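Local structure of iron transport multicopper oxidase FET3 (Saccharomyces cerevisiae, 1ZPU) at residues K376-E381 / F451-P456; G457-H462 / L477-F482; N15-K20 / S140-D145; L170-T175 / I252-D257. The protein oxidises ferrous to ferric iron at the yeast cell surface with four copper ions, reducing dioxygen to water, for high-affinity iron uptake through the FTR1 permease. All coordinates share one frame; numbering follows the deposited sequence.

Contact 1: residues K376-E381 / F451-P456; sequences KDEIVE and FKADNP. With NAG (2-acetamido-2-deoxy-beta-D-glucopyranose), chain B.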
# COMPACT_ATOMS: atom_id res chain seq x y z
N LYS A 376 -17.88 13.53 12.90
CA LYS A 376 -16.83 14.23 13.67
C LYS A 376 -15.82 13.37 14.40
O LYS A 376 -14.63 13.45 14.10
CB LYS A 376 -17.38 15.34 14.59
CG LYS A 376 -18.88 15.25 14.99
CD LYS A 376 -19.21 16.23 16.13
CE LYS A 376 -20.58 15.96 16.75
NZ LYS A 376 -20.78 14.51 17.06
N ASP A 377 -16.25 12.54 15.35
CA ASP A 377 -15.29 11.69 16.08
C ASP A 377 -15.71 10.24 16.17
O ASP A 377 -15.23 9.51 17.04
CB ASP A 377 -15.01 12.24 17.48
CG ASP A 377 -13.77 13.14 17.55
OD1 ASP A 377 -12.75 12.83 16.90
OD2 ASP A 377 -13.82 14.16 18.30
N GLU A 378 -16.60 9.82 15.29
CA GLU A 378 -17.25 8.53 15.42
C GLU A 378 -16.30 7.36 15.30
O GLU A 378 -15.25 7.45 14.65
CB GLU A 378 -18.36 8.38 14.40
CG GLU A 378 -17.93 8.41 12.94
CD GLU A 378 -19.10 8.14 11.99
OE1 GLU A 378 -20.27 8.15 12.45
OE2 GLU A 378 -18.84 7.91 10.79
N ILE A 379 -16.67 6.26 15.94
CA ILE A 379 -15.91 5.02 15.80
C ILE A 379 -16.45 4.26 14.58
O ILE A 379 -17.63 3.92 14.51
CB ILE A 379 -15.97 4.19 17.10
CG1 ILE A 379 -15.09 4.85 18.17
CG2 ILE A 379 -15.53 2.74 16.85
CD1 ILE A 379 -15.66 4.75 19.57
N VAL A 380 -15.56 4.05 13.61
CA VAL A 380 -15.92 3.40 12.34
C VAL A 380 -15.41 1.96 12.31
O VAL A 380 -14.29 1.68 12.73
CB VAL A 380 -15.34 4.16 11.12
CG1 VAL A 380 -15.75 3.50 9.81
CG2 VAL A 380 -15.78 5.61 11.13
N GLU A 381 -16.24 1.06 11.81
CA GLU A 381 -15.88 -0.33 11.65
C GLU A 381 -16.08 -0.74 10.19
O GLU A 381 -17.16 -0.54 9.62
CB GLU A 381 -16.71 -1.20 12.59
CG GLU A 381 -16.72 -2.69 12.28
CD GLU A 381 -17.47 -3.50 13.33
OE1 GLU A 381 -16.95 -3.63 14.46
OE2 GLU A 381 -18.57 -4.02 13.03
N PHE A 451 -11.45 1.98 13.68
CA PHE A 451 -10.66 3.19 13.88
C PHE A 451 -11.56 4.37 14.22
O PHE A 451 -12.75 4.34 13.91
CB PHE A 451 -9.79 3.51 12.64
CG PHE A 451 -10.57 3.94 11.43
CD1 PHE A 451 -10.70 5.28 11.10
CD2 PHE A 451 -11.17 2.99 10.60
CE1 PHE A 451 -11.41 5.67 9.98
CE2 PHE A 451 -11.87 3.38 9.48
CZ PHE A 451 -12.00 4.72 9.17
N LYS A 452 -10.99 5.40 14.85
CA LYS A 452 -11.72 6.62 15.19
C LYS A 452 -11.58 7.64 14.07
O LYS A 452 -10.49 7.88 13.57
CB LYS A 452 -11.16 7.20 16.49
CG LYS A 452 -12.06 8.21 17.17
CD LYS A 452 -11.33 8.91 18.28
CE LYS A 452 -12.27 9.79 19.06
NZ LYS A 452 -11.53 10.43 20.18
N ALA A 453 -12.68 8.25 13.67
CA ALA A 453 -12.62 9.32 12.68
C ALA A 453 -12.16 10.62 13.34
O ALA A 453 -12.96 11.51 13.65
CB ALA A 453 -13.95 9.49 11.97
N ASP A 454 -10.86 10.71 13.58
CA ASP A 454 -10.28 11.87 14.25
C ASP A 454 -9.29 12.57 13.33
O ASP A 454 -8.45 13.34 13.78
CB ASP A 454 -9.62 11.44 15.57
CG ASP A 454 -8.52 10.38 15.38
OD1 ASP A 454 -7.79 10.13 16.36
OD2 ASP A 454 -8.37 9.80 14.28
N ASN A 455 -9.39 12.29 12.04
CA ASN A 455 -8.45 12.85 11.08
C ASN A 455 -9.16 13.35 9.84
O ASN A 455 -9.14 12.69 8.80
CB ASN A 455 -7.39 11.81 10.71
CG ASN A 455 -6.22 12.40 9.95
OD1 ASN A 455 -6.13 13.62 9.80
ND2 ASN A 455 -5.33 11.56 9.49
N PRO A 456 -9.80 14.53 9.94
CA PRO A 456 -10.53 15.10 8.79
C PRO A 456 -9.72 14.96 7.50
O PRO A 456 -8.55 15.34 7.45
CB PRO A 456 -10.71 16.57 9.19
CG PRO A 456 -10.80 16.53 10.68
CD PRO A 456 -9.90 15.40 11.13
C1 NAG B . -5.04 14.66 13.92
C2 NAG B . -4.88 13.36 14.72
C3 NAG B . -5.67 13.39 16.03
C4 NAG B . -5.37 14.66 16.82
C5 NAG B . -5.47 15.89 15.90
C6 NAG B . -5.09 17.18 16.61
C7 NAG B . -4.32 11.29 13.56
C8 NAG B . -4.78 10.24 12.59
N2 NAG B . -5.24 12.20 13.93
O3 NAG B . -5.30 12.26 16.78
O4 NAG B . -6.19 14.77 17.98
O5 NAG B . -4.63 15.73 14.76
O6 NAG B . -3.74 17.10 17.02
O7 NAG B . -3.15 11.29 13.96

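Contact 2: residues G457-H462 / L477-F482; sequences GVWFFH and LVEDPF. With CU1 (copper (I) ion), chain C.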
# COMPACT_ATOMS: atom_id res chain seq x y z
N GLY A 457 -10.34 14.37 6.48
CA GLY A 457 -9.68 14.16 5.20
C GLY A 457 -10.47 13.29 4.24
O GLY A 457 -11.61 12.91 4.53
N VAL A 458 -9.87 12.99 3.10
CA VAL A 458 -10.49 12.14 2.10
C VAL A 458 -9.55 10.98 1.95
O VAL A 458 -8.41 11.16 1.53
CB VAL A 458 -10.67 12.89 0.75
CG1 VAL A 458 -11.22 11.97 -0.30
CG2 VAL A 458 -11.58 14.08 0.91
N TRP A 459 -10.01 9.78 2.32
CA TRP A 459 -9.13 8.63 2.44
C TRP A 459 -9.54 7.42 1.59
O TRP A 459 -10.68 6.96 1.68
CB TRP A 459 -9.00 8.20 3.90
CG TRP A 459 -8.69 9.30 4.88
CD1 TRP A 459 -9.46 9.68 5.94
CD2 TRP A 459 -7.54 10.15 4.91
NE1 TRP A 459 -8.87 10.70 6.62
CE2 TRP A 459 -7.68 11.01 6.01
CE3 TRP A 459 -6.40 10.28 4.10
CZ2 TRP A 459 -6.73 11.98 6.33
CZ3 TRP A 459 -5.46 11.24 4.42
CH2 TRP A 459 -5.63 12.07 5.53
N PHE A 460 -8.60 6.90 0.81
CA PHE A 460 -8.82 5.76 -0.06
C PHE A 460 -8.72 4.47 0.74
O PHE A 460 -7.78 4.28 1.52
CB PHE A 460 -7.78 5.77 -1.20
CG PHE A 460 -8.28 5.25 -2.53
CD1 PHE A 460 -9.61 4.87 -2.71
CD2 PHE A 460 -7.41 5.16 -3.61
CE1 PHE A 460 -10.06 4.39 -3.96
CE2 PHE A 460 -7.86 4.69 -4.88
CZ PHE A 460 -9.17 4.31 -5.04
N PHE A 461 -9.71 3.60 0.58
CA PHE A 461 -9.62 2.25 1.12
C PHE A 461 -9.67 1.24 -0.01
O PHE A 461 -10.70 1.10 -0.67
CB PHE A 461 -10.72 1.96 2.14
CG PHE A 461 -10.68 0.58 2.69
CD1 PHE A 461 -9.75 0.24 3.67
CD2 PHE A 461 -11.54 -0.41 2.22
CE1 PHE A 461 -9.70 -1.04 4.18
CE2 PHE A 461 -11.49 -1.71 2.72
CZ PHE A 461 -10.56 -2.02 3.71
N HIS A 462 -8.56 0.53 -0.24
CA HIS A 462 -8.44 -0.32 -1.41
C HIS A 462 -7.48 -1.46 -1.23
O HIS A 462 -6.67 -1.47 -0.30
CB HIS A 462 -7.97 0.49 -2.61
CG HIS A 462 -6.58 1.02 -2.46
ND1 HIS A 462 -5.47 0.34 -2.89
CD2 HIS A 462 -6.13 2.17 -1.91
CE1 HIS A 462 -4.38 1.04 -2.60
NE2 HIS A 462 -4.76 2.15 -2.00
N LEU A 477 -13.47 7.30 1.66
CA LEU A 477 -13.95 7.76 2.96
C LEU A 477 -13.76 9.27 3.11
O LEU A 477 -12.65 9.77 3.01
CB LEU A 477 -13.21 7.04 4.08
CG LEU A 477 -13.39 5.53 4.17
CD1 LEU A 477 -12.66 5.00 5.37
CD2 LEU A 477 -14.86 5.11 4.25
N VAL A 478 -14.85 9.99 3.35
CA VAL A 478 -14.76 11.42 3.60
C VAL A 478 -15.01 11.65 5.09
O VAL A 478 -16.13 11.50 5.58
CB VAL A 478 -15.78 12.22 2.74
CG1 VAL A 478 -15.70 13.70 3.04
CG2 VAL A 478 -15.51 11.98 1.27
N GLU A 479 -13.94 11.98 5.80
CA GLU A 479 -13.98 12.20 7.24
C GLU A 479 -14.37 13.64 7.57
O GLU A 479 -13.73 14.57 7.08
CB GLU A 479 -12.61 11.91 7.80
CG GLU A 479 -12.59 11.29 9.17
CD GLU A 479 -11.39 10.38 9.35
OE1 GLU A 479 -11.19 9.49 8.48
OE2 GLU A 479 -10.65 10.55 10.34
N ASP A 480 -15.37 13.81 8.43
CA ASP A 480 -16.10 15.08 8.60
C ASP A 480 -15.65 16.21 7.66
O ASP A 480 -14.74 16.98 7.98
CB ASP A 480 -16.18 15.55 10.07
CG ASP A 480 -14.84 15.96 10.64
OD1 ASP A 480 -13.80 15.45 10.16
OD2 ASP A 480 -14.82 16.80 11.56
N PRO A 481 -16.31 16.30 6.49
CA PRO A 481 -16.03 17.33 5.50
C PRO A 481 -16.08 18.74 6.08
O PRO A 481 -15.40 19.63 5.57
CB PRO A 481 -17.15 17.15 4.47
CG PRO A 481 -18.18 16.29 5.14
CD PRO A 481 -17.40 15.41 6.05
N PHE A 482 -16.86 18.94 7.14
CA PHE A 482 -16.91 20.25 7.78
C PHE A 482 -15.62 20.54 8.54
O PHE A 482 -15.14 21.68 8.54
CB PHE A 482 -18.13 20.40 8.70
CG PHE A 482 -19.45 20.32 7.98
CD1 PHE A 482 -20.50 19.55 8.49
CD2 PHE A 482 -19.65 21.01 6.78
CE1 PHE A 482 -21.72 19.47 7.82
CE2 PHE A 482 -20.87 20.93 6.11
CZ PHE A 482 -21.90 20.16 6.64
CU CU1 C . -3.72 4.10 -1.98

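Contact 3: residues N15-K20 / S140-D145; sequences NVDGLK and SEWYHD. With NAG (2-acetamido-2-deoxy-beta-D-glucopyranose), chain H; MAN (alpha-D-mannopyranose), chain D; NAG (2-acetamido-2-deoxy-beta-D-glucopyranose), chain E.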
# COMPACT_ATOMS: atom_id res chain seq x y z
N ASN A 15 18.89 -2.94 -16.31
CA ASN A 15 18.68 -4.36 -16.20
C ASN A 15 18.63 -4.70 -14.72
O ASN A 15 19.63 -5.09 -14.14
CB ASN A 15 19.77 -5.14 -16.93
CG ASN A 15 19.45 -6.62 -17.01
OD1 ASN A 15 18.74 -7.15 -16.15
ND2 ASN A 15 19.97 -7.30 -18.04
N VAL A 16 17.45 -4.53 -14.13
CA VAL A 16 17.26 -4.68 -12.69
C VAL A 16 17.41 -6.14 -12.28
O VAL A 16 18.10 -6.49 -11.33
CB VAL A 16 15.85 -4.22 -12.32
CG1 VAL A 16 15.58 -4.42 -10.83
CG2 VAL A 16 15.65 -2.78 -12.76
N ASP A 17 16.70 -6.96 -13.03
CA ASP A 17 16.64 -8.40 -12.90
C ASP A 17 18.00 -9.08 -12.92
O ASP A 17 18.28 -9.98 -12.11
CB ASP A 17 15.87 -8.92 -14.13
CG ASP A 17 14.85 -9.87 -13.74
OD1 ASP A 17 14.76 -10.03 -12.51
OD2 ASP A 17 14.14 -10.44 -14.60
N GLY A 18 18.82 -8.65 -13.87
CA GLY A 18 19.95 -9.42 -14.29
C GLY A 18 19.69 -10.07 -15.64
O GLY A 18 20.61 -10.56 -16.28
N LEU A 19 18.44 -10.06 -16.09
CA LEU A 19 18.11 -10.76 -17.34
C LEU A 19 17.28 -10.04 -18.42
O LEU A 19 16.85 -10.68 -19.39
CB LEU A 19 17.53 -12.16 -17.08
CG LEU A 19 16.79 -12.64 -15.85
CD1 LEU A 19 16.41 -14.04 -16.17
CD2 LEU A 19 17.65 -12.65 -14.59
N LYS A 20 17.09 -8.73 -18.29
CA LYS A 20 16.37 -7.97 -19.30
C LYS A 20 16.65 -6.49 -19.16
O LYS A 20 16.26 -5.87 -18.17
CB LYS A 20 14.86 -8.21 -19.16
CG LYS A 20 14.13 -8.46 -20.47
CD LYS A 20 14.17 -7.25 -21.40
CE LYS A 20 13.48 -7.54 -22.75
NZ LYS A 20 12.02 -7.81 -22.56
N SER A 140 10.51 -6.97 -3.62
CA SER A 140 9.55 -6.70 -4.68
C SER A 140 9.53 -7.84 -5.68
O SER A 140 10.43 -8.66 -5.65
CB SER A 140 9.90 -5.39 -5.39
OG SER A 140 8.98 -5.15 -6.44
N GLU A 141 8.52 -7.90 -6.54
CA GLU A 141 8.60 -8.75 -7.74
C GLU A 141 8.99 -7.86 -8.92
O GLU A 141 8.90 -6.64 -8.82
CB GLU A 141 7.30 -9.50 -8.03
CG GLU A 141 6.18 -8.64 -8.65
CD GLU A 141 5.53 -7.70 -7.65
OE1 GLU A 141 4.68 -8.17 -6.85
OE2 GLU A 141 5.88 -6.48 -7.67
N TRP A 142 9.43 -8.48 -10.02
CA TRP A 142 9.84 -7.72 -11.19
C TRP A 142 9.24 -8.29 -12.50
O TRP A 142 9.24 -9.51 -12.72
CB TRP A 142 11.37 -7.67 -11.23
CG TRP A 142 11.89 -6.76 -12.26
CD1 TRP A 142 12.60 -7.09 -13.38
CD2 TRP A 142 11.74 -5.35 -12.29
NE1 TRP A 142 12.91 -5.97 -14.11
CE2 TRP A 142 12.38 -4.88 -13.46
CE3 TRP A 142 11.11 -4.42 -11.45
CZ2 TRP A 142 12.42 -3.54 -13.81
CZ3 TRP A 142 11.15 -3.07 -11.81
CH2 TRP A 142 11.80 -2.66 -12.97
N TYR A 143 8.73 -7.40 -13.34
CA TYR A 143 8.17 -7.75 -14.65
C TYR A 143 9.14 -7.33 -15.73
O TYR A 143 9.90 -6.39 -15.55
CB TYR A 143 6.82 -7.06 -14.90
CG TYR A 143 5.67 -7.64 -14.10
CD1 TYR A 143 5.46 -7.27 -12.78
CD2 TYR A 143 4.80 -8.56 -14.66
CE1 TYR A 143 4.42 -7.79 -12.03
CE2 TYR A 143 3.74 -9.10 -13.92
CZ TYR A 143 3.56 -8.70 -12.61
OH TYR A 143 2.53 -9.21 -11.85
N HIS A 144 9.10 -8.03 -16.86
CA HIS A 144 9.93 -7.72 -18.01
C HIS A 144 9.25 -6.79 -18.99
O HIS A 144 9.88 -6.25 -19.88
CB HIS A 144 10.30 -9.00 -18.72
CG HIS A 144 11.41 -9.73 -18.05
ND1 HIS A 144 12.17 -10.69 -18.69
CD2 HIS A 144 11.93 -9.61 -16.80
CE1 HIS A 144 13.09 -11.14 -17.86
NE2 HIS A 144 12.96 -10.50 -16.71
N ASP A 145 7.94 -6.65 -18.84
CA ASP A 145 7.19 -5.72 -19.65
C ASP A 145 6.66 -4.61 -18.75
O ASP A 145 6.36 -4.84 -17.59
CB ASP A 145 6.04 -6.44 -20.35
CG ASP A 145 6.52 -7.52 -21.32
OD1 ASP A 145 6.68 -7.23 -22.55
OD2 ASP A 145 6.75 -8.66 -20.86
C1 NAG H . 21.72 -13.80 -9.86
C2 NAG H . 21.92 -12.89 -11.07
C3 NAG H . 21.12 -13.35 -12.30
C4 NAG H . 21.29 -14.83 -12.59
C5 NAG H . 21.04 -15.57 -11.28
C6 NAG H . 21.28 -17.06 -11.38
C7 NAG H . 21.93 -10.40 -10.86
C8 NAG H . 23.41 -10.23 -10.70
N2 NAG H . 21.38 -11.61 -10.74
O3 NAG H . 21.49 -12.62 -13.45
O4 NAG H . 20.34 -15.19 -13.59
O5 NAG H . 21.98 -15.10 -10.33
O6 NAG H . 22.68 -17.21 -11.55
O7 NAG H . 21.20 -9.43 -11.04
C1 MAN D . 15.10 -17.24 -15.87
C2 MAN D . 14.77 -17.20 -14.39
C3 MAN D . 13.27 -17.08 -14.16
C4 MAN D . 12.70 -15.95 -15.01
C5 MAN D . 13.05 -16.16 -16.47
C6 MAN D . 12.54 -14.98 -17.28
O2 MAN D . 15.38 -16.07 -13.82
O3 MAN D . 13.00 -16.80 -12.80
O4 MAN D . 11.31 -15.90 -14.87
O5 MAN D . 14.45 -16.21 -16.59
O6 MAN D . 13.01 -15.15 -18.60
C1 NAG E . 20.94 -15.68 -14.81
C2 NAG E . 20.04 -16.76 -15.43
C3 NAG E . 20.43 -17.12 -16.85
C4 NAG E . 20.70 -15.90 -17.72
C5 NAG E . 21.68 -15.02 -16.96
C6 NAG E . 22.06 -13.76 -17.72
C7 NAG E . 19.10 -18.39 -13.87
C8 NAG E . 19.25 -19.79 -13.33
N2 NAG E . 20.09 -17.99 -14.66
O3 NAG E . 19.41 -17.91 -17.42
O4 NAG E . 21.25 -16.35 -18.94
O5 NAG E . 21.13 -14.62 -15.71
O6 NAG E . 21.00 -12.83 -17.65
O7 NAG E . 18.13 -17.69 -13.56

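Contact 4: residues L170-T175 / I252-D257; sequences LIVNNT and IMQKFD. With NAG (2-acetamido-2-deoxy-beta-D-glucopyranose), chain G; NAG (2-acetamido-2-deoxy-beta-D-glucopyranose), chain L.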
# COMPACT_ATOMS: atom_id res chain seq x y z
N LEU A 170 11.64 -12.41 -8.36
CA LEU A 170 11.70 -11.63 -7.12
C LEU A 170 13.00 -10.82 -7.08
O LEU A 170 14.06 -11.30 -7.47
CB LEU A 170 11.63 -12.55 -5.89
CG LEU A 170 10.29 -13.26 -5.66
CD1 LEU A 170 10.28 -14.07 -4.39
CD2 LEU A 170 9.16 -12.24 -5.64
N ILE A 171 12.90 -9.59 -6.59
CA ILE A 171 14.07 -8.74 -6.42
C ILE A 171 14.18 -8.16 -5.00
O ILE A 171 13.19 -8.11 -4.26
CB ILE A 171 14.10 -7.64 -7.48
CG1 ILE A 171 12.80 -6.83 -7.47
CG2 ILE A 171 14.34 -8.25 -8.85
CD1 ILE A 171 12.89 -5.56 -8.21
N VAL A 172 15.41 -7.81 -4.60
CA VAL A 172 15.70 -7.09 -3.35
C VAL A 172 16.57 -5.90 -3.68
O VAL A 172 17.53 -6.04 -4.45
CB VAL A 172 16.50 -7.92 -2.27
CG1 VAL A 172 15.65 -8.22 -1.10
CG2 VAL A 172 17.14 -9.19 -2.83
N ASN A 173 16.26 -4.74 -3.08
CA ASN A 173 17.01 -3.50 -3.36
C ASN A 173 17.30 -3.33 -4.83
O ASN A 173 18.37 -2.91 -5.20
CB ASN A 173 18.33 -3.46 -2.60
CG ASN A 173 18.17 -2.93 -1.21
OD1 ASN A 173 17.07 -2.94 -0.65
ND2 ASN A 173 19.29 -2.47 -0.63
N ASN A 174 16.33 -3.68 -5.66
CA ASN A 174 16.43 -3.53 -7.11
C ASN A 174 17.58 -4.29 -7.78
O ASN A 174 18.12 -3.84 -8.80
CB ASN A 174 16.44 -2.04 -7.49
CG ASN A 174 15.19 -1.31 -7.03
OD1 ASN A 174 14.11 -1.47 -7.60
ND2 ASN A 174 15.32 -0.52 -5.99
N THR A 175 17.93 -5.45 -7.22
CA THR A 175 18.69 -6.49 -7.95
C THR A 175 18.26 -7.86 -7.49
O THR A 175 17.28 -8.02 -6.78
CB THR A 175 20.21 -6.51 -7.68
OG1 THR A 175 20.46 -5.94 -6.39
CG2 THR A 175 20.95 -5.77 -8.74
N ILE A 252 20.04 -15.30 2.76
CA ILE A 252 18.87 -14.45 2.96
C ILE A 252 17.87 -14.89 1.90
O ILE A 252 18.14 -14.85 0.70
CB ILE A 252 19.20 -12.94 2.75
CG1 ILE A 252 20.26 -12.46 3.73
CG2 ILE A 252 17.93 -12.08 2.87
CD1 ILE A 252 20.89 -11.16 3.31
N MET A 253 16.70 -15.33 2.34
CA MET A 253 15.78 -16.05 1.47
C MET A 253 14.45 -15.33 1.30
O MET A 253 13.82 -14.93 2.28
CB MET A 253 15.55 -17.43 2.06
CG MET A 253 15.26 -18.49 1.03
SD MET A 253 16.71 -19.09 0.14
CE MET A 253 17.98 -18.35 1.12
N GLN A 254 14.03 -15.14 0.06
CA GLN A 254 12.69 -14.65 -0.24
C GLN A 254 11.94 -15.61 -1.19
O GLN A 254 12.53 -16.18 -2.12
CB GLN A 254 12.71 -13.18 -0.73
CG GLN A 254 13.17 -12.95 -2.11
CD GLN A 254 13.58 -11.49 -2.39
OE1 GLN A 254 14.76 -11.20 -2.55
NE2 GLN A 254 12.60 -10.59 -2.50
N LYS A 255 10.65 -15.82 -0.93
CA LYS A 255 9.88 -16.82 -1.67
C LYS A 255 8.53 -16.26 -2.11
O LYS A 255 7.88 -15.57 -1.32
CB LYS A 255 9.68 -18.05 -0.78
CG LYS A 255 9.17 -19.27 -1.50
CD LYS A 255 8.90 -20.40 -0.52
CE LYS A 255 8.79 -21.75 -1.22
NZ LYS A 255 8.21 -21.64 -2.59
N PHE A 256 8.13 -16.55 -3.35
CA PHE A 256 6.81 -16.17 -3.86
C PHE A 256 5.72 -16.82 -3.02
O PHE A 256 5.88 -17.96 -2.55
CB PHE A 256 6.63 -16.74 -5.26
CG PHE A 256 6.96 -15.80 -6.38
CD1 PHE A 256 8.21 -15.83 -6.97
CD2 PHE A 256 5.98 -14.96 -6.91
CE1 PHE A 256 8.50 -14.99 -8.02
CE2 PHE A 256 6.26 -14.12 -7.97
CZ PHE A 256 7.52 -14.13 -8.53
N ASP A 257 4.60 -16.13 -2.84
CA ASP A 257 3.36 -16.78 -2.45
C ASP A 257 2.63 -17.19 -3.74
O ASP A 257 1.82 -16.43 -4.29
CB ASP A 257 2.50 -15.84 -1.63
CG ASP A 257 1.16 -16.42 -1.26
OD1 ASP A 257 0.43 -15.73 -0.52
OD2 ASP A 257 0.82 -17.55 -1.71
C1 NAG G . 19.16 -1.79 0.64
C2 NAG G . 20.53 -1.88 1.32
C3 NAG G . 20.55 -1.04 2.60
C4 NAG G . 20.03 0.38 2.39
C5 NAG G . 18.71 0.33 1.64
C6 NAG G . 18.37 1.75 1.24
C7 NAG G . 22.03 -3.81 1.27
C8 NAG G . 22.39 -5.15 1.87
N2 NAG G . 20.86 -3.26 1.61
O3 NAG G . 21.88 -0.97 3.05
O4 NAG G . 19.71 1.01 3.62
O5 NAG G . 18.85 -0.42 0.47
O6 NAG G . 17.10 1.81 0.63
O7 NAG G . 22.80 -3.27 0.49
C1 NAG L . 11.80 -23.35 -2.91
C2 NAG L . 12.33 -24.65 -3.50
C3 NAG L . 11.60 -25.90 -3.00
C4 NAG L . 11.63 -25.99 -1.49
C5 NAG L . 11.00 -24.68 -1.01
C6 NAG L . 10.99 -24.61 0.52
C7 NAG L . 13.29 -24.98 -5.72
C8 NAG L . 14.69 -24.90 -5.18
N2 NAG L . 12.27 -24.59 -4.94
O3 NAG L . 12.22 -27.07 -3.47
O4 NAG L . 10.92 -27.15 -1.12
O5 NAG L . 11.70 -23.53 -1.51
O6 NAG L . 12.32 -24.48 0.98
O7 NAG L . 13.13 -25.41 -6.86

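Contact 1: residues K376-E381 / F451-P456
The ring of F451 carries V380 on one face: CB of V380 stands 4.1 Å from the ring centroid, shifted toward the rim, in a CH-pi contact, and V380 CG1 lies 3.9 Å from F451 CE2. H399 meets the same ring with its own plane turned about 40° away, and L374 and L477 touch F451. With CG between the backbone N and the carbonyl carbon (chi1 69°), the phenyl swings back alongside V380. The ring belongs to a strand pair: 379-386 and 446-452 run antiparallel in the third cupredoxin-like domain. V380 and F451 are a hydrogen-bonded pair, with V380 N to F451 O at 2.8 Å and F451 N to V380 O at 3.0 Å. Beyond the pairing of I379 with K452, A453 N donates almost straight (177°) to E378 O, and A453 then centres an inverse gamma turn. The extended K452 chain passes D377 obliquely, leaving K452 NZ 4.2 Å from D377 OD1, too far for a salt bridge. D454 faces the N-acetylglucosamine, whose O3 makes a weak hydrogen bond of 3.3 Å to D454 OD1 and whose N2 makes another to the D454 carbonyl. With an alanine at D454, the sugar O3 would probably lose its carboxylate partner, leaving the sugar somewhat less restrained on this side. The join thus rests on backbone hydrogen bonds and V380-F451 packing; D377 and K452 add at most longer-range attraction.

Contact 2: residues G457-H462 / L477-F482
W459 and L477 sit opposite each other as a hydrogen-bonded pair of antiparallel strands whose axes approach to 4.7 Å, with W459 N to L477 O at 2.7 Å, L477 N to W459 O at 2.8 Å and E479 N to G457 O also at 2.8 Å. Between these bonds V458 and V478 form a non-hydrogen-bonded pair, their CG2 methyls 4.5 Å apart. On the other face the indole of W459 folds back over its own strand: G457 CA lies 3.5 Å above the ring plane, and a CB on that residue would run into the ring. Both strands belong to one sheet of the third cupredoxin-like domain, where strand 457-463 runs on to the copper cluster. E479 comes at the edge of the indole, OE1 being 3.1 Å from W459 CD1, and its carboxylate plane is turned 63° from the ring. Its oxygens are shared out, OE2 to N455 N and OE1 to H399 NE2, while W459 NE1 donates a hydrogen bond to N455 O. Putting an alanine in place of E479 would probably leave N455 N and H399 NE2 without their carboxylate acceptors and the H399 ring less firmly fixed in rotation. Further along, H462 NE2 binds a type 3 copper at 2.2 Å, together with H107 and H397.

Contact 3: residues N15-K20 / S140-D145
D17 and W142 face each other with CA atoms 7.0 Å apart, as do K20 and H144 at 6.6 Å, because the segments N15-K20 and S140-D145 meet through side chains and not as paired strands. The first is a turn tied by an Asx motif: N15 OD1 accepts from G18 N and from K20 N, which approach from opposite faces of its carbonyl plane. It links strands 2-14 and 22-27 of the first cupredoxin-like domain and packs on the end of strand 133-142 in the second, so this is a domain-domain contact. V16 crosses the indole of W142 at about a right angle, its CB 4.0 Å from the centroid of the five-membered ring and over the face, with V16 CG2 3.5 Å from W142 CZ2. W142 holds CG anti to its own N (chi1 -171°), which brings the ring toward the turn. D17 lies obliquely beside W142 CD1 and meets H144 at the ring edge: H144 NE2 donates to D17 OD2, carboxylate and imidazole planes being nearly perpendicular (85°). The modelled 2.4 Å between those two atoms is too short to be trusted at this resolution. D17 OD2 also receives a weak hydrogen bond from N169 ND2. K20 bends over the imidazole, CB 3.7 Å from its centroid and close to the ring normal. On the glycan side, O6 of an N-acetylglucosamine donates to G18 O at 2.7 Å.

Contact 4: residues L170-T175 / I252-D257
L170 and F256 make the tight end of this contact. CD2 of L170 sits over one face of the phenyl ring, 3.8 Å from its centroid in a CH-pi contact offset toward the rim, and L170 CG lies 3.4 Å from F256 CE1. The leucine's other methyl, CD1, lies against the K255-F256 peptide, 3.4 Å from F256 N. Next along, Q254 starts from a CG placed between backbone N and carbonyl carbon (chi1 75°), and its extended chain reaches across to the other sheet, where Q254 NE2 meets I171 O at 3.1 Å. That donor stands well above the carbonyl plane, 63° out of it. Q254 OE1 faces the methyls of V172. Strands 169-172 and 250-256 lie in the two facing sheets of the second cupredoxin-like domain, their axes 8.2 Å apart. The looser side is carbohydrate: V172-T175 is a type I' turn that carries N173 away from the contact with its N-linked sugar, and K255 turns off to set CE 3.4 Å from O5 of another N-acetylglucosamine. Among leucine, valine and phenylalanine side chains, the buried amide nitrogen of Q254 is thus satisfied twice, by I171 O in the facing sheet and by Q201 OE1 on a neighbouring strand of its own.

How the contacts relate
Along the chain the order is contact 3, contact 4, contact 1, contact 2, and in space they form two close couples on opposite sides of the molecule's centre. Contacts 1 and 2, centres 10 Å apart, occupy the facing sheets of the third domain and touch where strand 446-452 gives way to 457-463, P456 packing on D480. Contacts 3 and 4, 11 Å apart, each have one segment on the sheet with neighbouring strands 133-142 and 169-172, joined by S140 O to I171 N at 2.8 Å. Between the couples, centres are 35 to 42 Å apart. Only contact 2 includes a copper ligand; contact 3 joins the first domain to the second, contact 4 packs the two sheets of the second, and glycans border both.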